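Endoglucanase A (Clostridium cellulolyticum, PDB 1EDG) hydrolyses internal beta-1,4-glucosidic bonds of cellulose, acting as a family 5 glycoside hydrolase through its TIM-barrel catalytic domain. Local coordinates at residues 316-327 with 364-375. Residues are numbered along the deposited sequence; the frame is centred on the assembly and turned at random.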
loop_
_atom_site.group_PDB
_atom_site.type_symbol
_atom_site.label_atom_id
_atom_site.label_comp_id
_atom_site.label_asym_id
_atom_site.label_seq_id
_atom_site.Cartn_x
_atom_site.Cartn_y
_atom_site.Cartn_z
ATOM N N LEU A 316 -8.260 14.910 -17.195
ATOM C CA LEU A 316 -8.451 15.492 -15.871
ATOM C C LEU A 316 -9.840 15.267 -15.282
ATOM O O LEU A 316 -9.971 14.664 -14.221
ATOM C CB LEU A 316 -8.172 16.999 -15.898
ATOM C CG LEU A 316 -7.302 17.644 -14.814
ATOM C CD1 LEU A 316 -7.665 19.110 -14.696
ATOM C CD2 LEU A 316 -7.463 16.970 -13.471
ATOM N N LYS A 317 -10.872 15.751 -15.967
ATOM C CA LYS A 317 -12.237 15.626 -15.466
ATOM C C LYS A 317 -12.619 14.195 -15.109
ATOM O O LYS A 317 -13.129 13.940 -14.012
ATOM C CB LYS A 317 -13.239 16.205 -16.467
ATOM C CG LYS A 317 -14.691 16.200 -15.975
ATOM C CD LYS A 317 -15.600 16.939 -16.953
ATOM C CE LYS A 317 -17.062 16.906 -16.517
ATOM N NZ LYS A 317 -17.709 15.585 -16.768
ATOM N N THR A 318 -12.354 13.266 -16.024
ATOM C CA THR A 318 -12.681 11.860 -15.799
ATOM C C THR A 318 -11.931 11.308 -14.586
ATOM O O THR A 318 -12.503 10.560 -13.790
ATOM C CB THR A 318 -12.380 11.014 -17.051
ATOM O OG1 THR A 318 -13.077 11.575 -18.176
ATOM C CG2 THR A 318 -12.836 9.576 -16.853
ATOM N N ARG A 319 -10.670 11.703 -14.421
ATOM C CA ARG A 319 -9.889 11.241 -13.277
ATOM C C ARG A 319 -10.373 11.855 -11.960
ATOM O O ARG A 319 -10.347 11.192 -10.919
ATOM C CB ARG A 319 -8.386 11.473 -13.484
ATOM C CG ARG A 319 -7.771 10.576 -14.569
ATOM C CD ARG A 319 -6.248 10.426 -14.422
ATOM N NE ARG A 319 -5.526 11.695 -14.541
ATOM C CZ ARG A 319 -4.372 11.964 -13.938
ATOM N NH1 ARG A 319 -3.792 11.057 -13.166
ATOM N NH2 ARG A 319 -3.800 13.149 -14.091
ATOM N N VAL A 320 -10.836 13.103 -11.999
ATOM C CA VAL A 320 -11.352 13.744 -10.787
ATOM C C VAL A 320 -12.619 12.994 -10.349
ATOM O O VAL A 320 -12.782 12.651 -9.172
ATOM C CB VAL A 320 -11.702 15.238 -11.024
ATOM C CG1 VAL A 320 -12.405 15.818 -9.792
ATOM C CG2 VAL A 320 -10.432 16.035 -11.316
ATOM N N GLU A 321 -13.490 12.708 -11.313
ATOM C CA GLU A 321 -14.737 11.992 -11.043
ATOM C C GLU A 321 -14.482 10.568 -10.534
ATOM O O GLU A 321 -15.067 10.146 -9.528
ATOM C CB GLU A 321 -15.621 11.987 -12.292
ATOM C CG GLU A 321 -16.162 13.374 -12.641
ATOM C CD GLU A 321 -16.794 13.448 -14.017
ATOM O OE1 GLU A 321 -16.373 12.695 -14.919
ATOM O OE2 GLU A 321 -17.708 14.277 -14.205
ATOM N N TYR A 322 -13.574 9.855 -11.199
ATOM C CA TYR A 322 -13.223 8.490 -10.812
ATOM C C TYR A 322 -12.632 8.422 -9.401
ATOM O O TYR A 322 -13.102 7.642 -8.569
ATOM C CB TYR A 322 -12.258 7.868 -11.837
ATOM C CG TYR A 322 -11.615 6.560 -11.399
ATOM C CD1 TYR A 322 -12.301 5.345 -11.502
ATOM C CD2 TYR A 322 -10.316 6.541 -10.886
ATOM C CE1 TYR A 322 -11.700 4.142 -11.101
ATOM C CE2 TYR A 322 -9.711 5.355 -10.486
ATOM C CZ TYR A 322 -10.401 4.163 -10.594
ATOM O OH TYR A 322 -9.779 2.999 -10.196
ATOM N N MET A 323 -11.620 9.236 -9.111
ATOM C CA MET A 323 -11.010 9.198 -7.781
ATOM C C MET A 323 -11.973 9.615 -6.666
ATOM O O MET A 323 -11.950 9.039 -5.571
ATOM C CB MET A 323 -9.719 10.023 -7.722
ATOM C CG MET A 323 -8.546 9.420 -8.513
ATOM S SD MET A 323 -8.225 7.648 -8.149
ATOM C CE MET A 323 -7.789 7.701 -6.403
ATOM N N SER A 324 -12.820 10.608 -6.943
ATOM C CA SER A 324 -13.806 11.076 -5.954
ATOM C C SER A 324 -14.794 9.962 -5.599
ATOM O O SER A 324 -15.059 9.704 -4.418
ATOM C CB SER A 324 -14.576 12.304 -6.475
ATOM O OG SER A 324 -13.730 13.440 -6.560
ATOM N N TYR A 325 -15.320 9.309 -6.632
ATOM C CA TYR A 325 -16.272 8.212 -6.477
ATOM C C TYR A 325 -15.620 7.023 -5.750
ATOM O O TYR A 325 -16.215 6.429 -4.846
ATOM C CB TYR A 325 -16.769 7.784 -7.859
ATOM C CG TYR A 325 -17.809 6.682 -7.856
ATOM C CD1 TYR A 325 -19.164 6.976 -7.708
ATOM C CD2 TYR A 325 -17.439 5.350 -8.053
ATOM C CE1 TYR A 325 -20.126 5.973 -7.763
ATOM C CE2 TYR A 325 -18.393 4.337 -8.109
ATOM C CZ TYR A 325 -19.734 4.655 -7.965
ATOM O OH TYR A 325 -20.672 3.651 -8.037
ATOM N N TYR A 326 -14.396 6.690 -6.154
ATOM C CA TYR A 326 -13.634 5.594 -5.561
ATOM C C TYR A 326 -13.480 5.804 -4.046
ATOM O O TYR A 326 -13.814 4.926 -3.245
ATOM C CB TYR A 326 -12.252 5.504 -6.245
ATOM C CG TYR A 326 -11.430 4.271 -5.914
ATOM C CD1 TYR A 326 -10.822 4.124 -4.664
ATOM C CD2 TYR A 326 -11.241 3.261 -6.865
ATOM C CE1 TYR A 326 -10.044 3.005 -4.365
ATOM C CE2 TYR A 326 -10.460 2.134 -6.576
ATOM C CZ TYR A 326 -9.863 2.016 -5.324
ATOM O OH TYR A 326 -9.076 0.927 -5.033
ATOM N N VAL A 327 -13.000 6.979 -3.652
ATOM C CA VAL A 327 -12.799 7.279 -2.235
ATOM C C VAL A 327 -14.117 7.317 -1.447
ATOM O O VAL A 327 -14.192 6.787 -0.342
ATOM C CB VAL A 327 -12.015 8.608 -2.042
ATOM C CG1 VAL A 327 -11.927 8.960 -0.563
ATOM C CG2 VAL A 327 -10.603 8.472 -2.637
ATOM N N PHE A 364 -2.065 18.018 -10.214
ATOM C CA PHE A 364 -3.473 17.825 -10.582
ATOM C C PHE A 364 -4.230 17.975 -9.268
ATOM O O PHE A 364 -4.881 17.035 -8.809
ATOM C CB PHE A 364 -3.684 16.419 -11.155
ATOM C CG PHE A 364 -2.776 16.090 -12.307
ATOM C CD1 PHE A 364 -3.048 16.574 -13.585
ATOM C CD2 PHE A 364 -1.647 15.297 -12.115
ATOM C CE1 PHE A 364 -2.204 16.272 -14.661
ATOM C CE2 PHE A 364 -0.799 14.990 -13.178
ATOM C CZ PHE A 364 -1.076 15.475 -14.453
ATOM N N PRO A 365 -4.211 19.190 -8.684
ATOM C CA PRO A 365 -4.880 19.455 -7.408
ATOM C C PRO A 365 -6.360 19.104 -7.292
ATOM O O PRO A 365 -6.802 18.697 -6.219
ATOM C CB PRO A 365 -4.598 20.940 -7.172
ATOM C CG PRO A 365 -4.546 21.499 -8.550
ATOM C CD PRO A 365 -3.755 20.452 -9.303
ATOM N N GLU A 366 -7.117 19.229 -8.381
ATOM C CA GLU A 366 -8.548 18.914 -8.348
ATOM C C GLU A 366 -8.788 17.452 -7.970
ATOM O O GLU A 366 -9.734 17.142 -7.246
ATOM C CB GLU A 366 -9.220 19.208 -9.688
ATOM C CG GLU A 366 -9.217 20.678 -10.102
ATOM C CD GLU A 366 -8.027 21.062 -10.969
ATOM O OE1 GLU A 366 -6.999 20.344 -10.967
ATOM O OE2 GLU A 366 -8.131 22.089 -11.671
ATOM N N ILE A 367 -7.926 16.557 -8.453
ATOM C CA ILE A 367 -8.059 15.133 -8.143
ATOM C C ILE A 367 -7.867 14.921 -6.648
ATOM O O ILE A 367 -8.703 14.302 -5.988
ATOM C CB ILE A 367 -7.010 14.274 -8.900
ATOM C CG1 ILE A 367 -7.277 14.308 -10.408
ATOM C CG2 ILE A 367 -7.035 12.830 -8.381
ATOM C CD1 ILE A 367 -6.188 13.628 -11.240
ATOM N N ILE A 368 -6.797 15.487 -6.098
ATOM C CA ILE A 368 -6.522 15.303 -4.679
ATOM C C ILE A 368 -7.522 16.022 -3.752
ATOM O O ILE A 368 -7.838 15.521 -2.665
ATOM C CB ILE A 368 -5.012 15.561 -4.319
ATOM C CG1 ILE A 368 -4.838 16.786 -3.442
ATOM C CG2 ILE A 368 -4.140 15.595 -5.566
ATOM C CD1 ILE A 368 -4.766 16.430 -1.994
ATOM N N ASP A 369 -8.063 17.155 -4.194
ATOM C CA ASP A 369 -9.052 17.870 -3.382
ATOM C C ASP A 369 -10.353 17.070 -3.339
ATOM O O ASP A 369 -11.055 17.074 -2.328
ATOM C CB ASP A 369 -9.290 19.286 -3.916
ATOM C CG ASP A 369 -8.109 20.209 -3.656
ATOM O OD1 ASP A 369 -7.295 19.894 -2.762
ATOM O OD2 ASP A 369 -7.983 21.243 -4.341
ATOM N N GLY A 370 -10.651 16.374 -4.435
ATOM C CA GLY A 370 -11.835 15.533 -4.501
ATOM C C GLY A 370 -11.683 14.362 -3.538
ATOM O O GLY A 370 -12.633 13.972 -2.853
ATOM N N MET A 371 -10.470 13.812 -3.461
ATOM C CA MET A 371 -10.190 12.699 -2.553
ATOM C C MET A 371 -10.304 13.131 -1.088
ATOM O O MET A 371 -10.897 12.427 -0.273
ATOM C CB MET A 371 -8.798 12.121 -2.816
ATOM C CG MET A 371 -8.673 11.430 -4.162
ATOM S SD MET A 371 -6.985 10.861 -4.468
ATOM C CE MET A 371 -6.833 9.531 -3.244
ATOM N N VAL A 372 -9.728 14.282 -0.750
ATOM C CA VAL A 372 -9.787 14.782 0.620
ATOM C C VAL A 372 -11.236 15.070 1.026
ATOM O O VAL A 372 -11.656 14.757 2.142
ATOM C CB VAL A 372 -8.924 16.057 0.799
ATOM C CG1 VAL A 372 -9.089 16.616 2.204
ATOM C CG2 VAL A 372 -7.463 15.727 0.550
ATOM N N LYS A 373 -12.004 15.617 0.095
ATOM C CA LYS A 373 -13.399 15.948 0.348
ATOM C C LYS A 373 -14.231 14.721 0.739
ATOM O O LYS A 373 -15.071 14.795 1.632
ATOM C CB LYS A 373 -13.991 16.631 -0.889
ATOM C CG LYS A 373 -15.471 16.922 -0.814
ATOM C CD LYS A 373 -15.915 17.718 -2.030
ATOM C CE LYS A 373 -17.432 17.809 -2.097
ATOM N NZ LYS A 373 -18.017 18.243 -0.798
ATOM N N TYR A 374 -13.953 13.583 0.110
ATOM C CA TYR A 374 -14.710 12.374 0.382
ATOM C C TYR A 374 -14.078 11.349 1.320
ATOM O O TYR A 374 -14.663 10.292 1.572
ATOM C CB TYR A 374 -15.140 11.741 -0.939
ATOM C CG TYR A 374 -16.132 12.617 -1.671
ATOM C CD1 TYR A 374 -17.407 12.842 -1.142
ATOM C CD2 TYR A 374 -15.785 13.267 -2.855
ATOM C CE1 TYR A 374 -18.307 13.695 -1.771
ATOM C CE2 TYR A 374 -16.682 14.128 -3.497
ATOM C CZ TYR A 374 -17.940 14.338 -2.946
ATOM O OH TYR A 374 -18.822 15.206 -3.557
ATOM N N ALA A 375 -12.909 11.669 1.863
ATOM C CA ALA A 375 -12.238 10.770 2.799
ATOM C C ALA A 375 -12.908 10.881 4.171
ATOM O O ALA A 375 -13.890 11.609 4.329
ATOM C CB ALA A 375 -10.761 11.129 2.899
#
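R319 points one guanidinium nitrogen straight down onto the F364 ring: NH2 hangs 3.3 Å above the ring plane, over its centre. The two planes stand 80° apart, so this is an end-on cation-pi contact rather than a flat stack. The arginine side chain bends at chi3 (-61°), and that turn brings the guanidinium to lie over I367, whose CD1 touches one face 3.7 Å from R319 CZ. The other terminal nitrogen, NH1, is hydrogen-bonded to the carbonyl of A310, which helps fix the group's rotation.

I367 is the knob of the interface, set in a hole formed by L316, R319, V320 and M323. Its CG1 packs 3.7 Å from V320 CG2, while CG2 lies against M323 CG. One turn after I367, M371 brings its SD and CE against the methyl of M323, CE to CE 3.8 Å, and V327 CG2 leans on M371 CG.

G370, with no side chain, leaves room for the S324 hydroxyl; the backbones come nearest at V320 and I367. S324 OG rests 3.5 Å from G370 CA and turns back to donate to V320 O, which also takes S324 N from the opposite face of its carbonyl plane. No hydrogen bond crosses the interface.

The helix axes run nearly parallel, 19° apart and 8.2 Å at closest approach. Helix 316-332 links barrel strands 303-308 and 336-339, with M323 and Y326 against the former and helix 279-297 along another side; helix 365-374, which follows the last barrel strand, completes the neighbouring place in the outer helical layer.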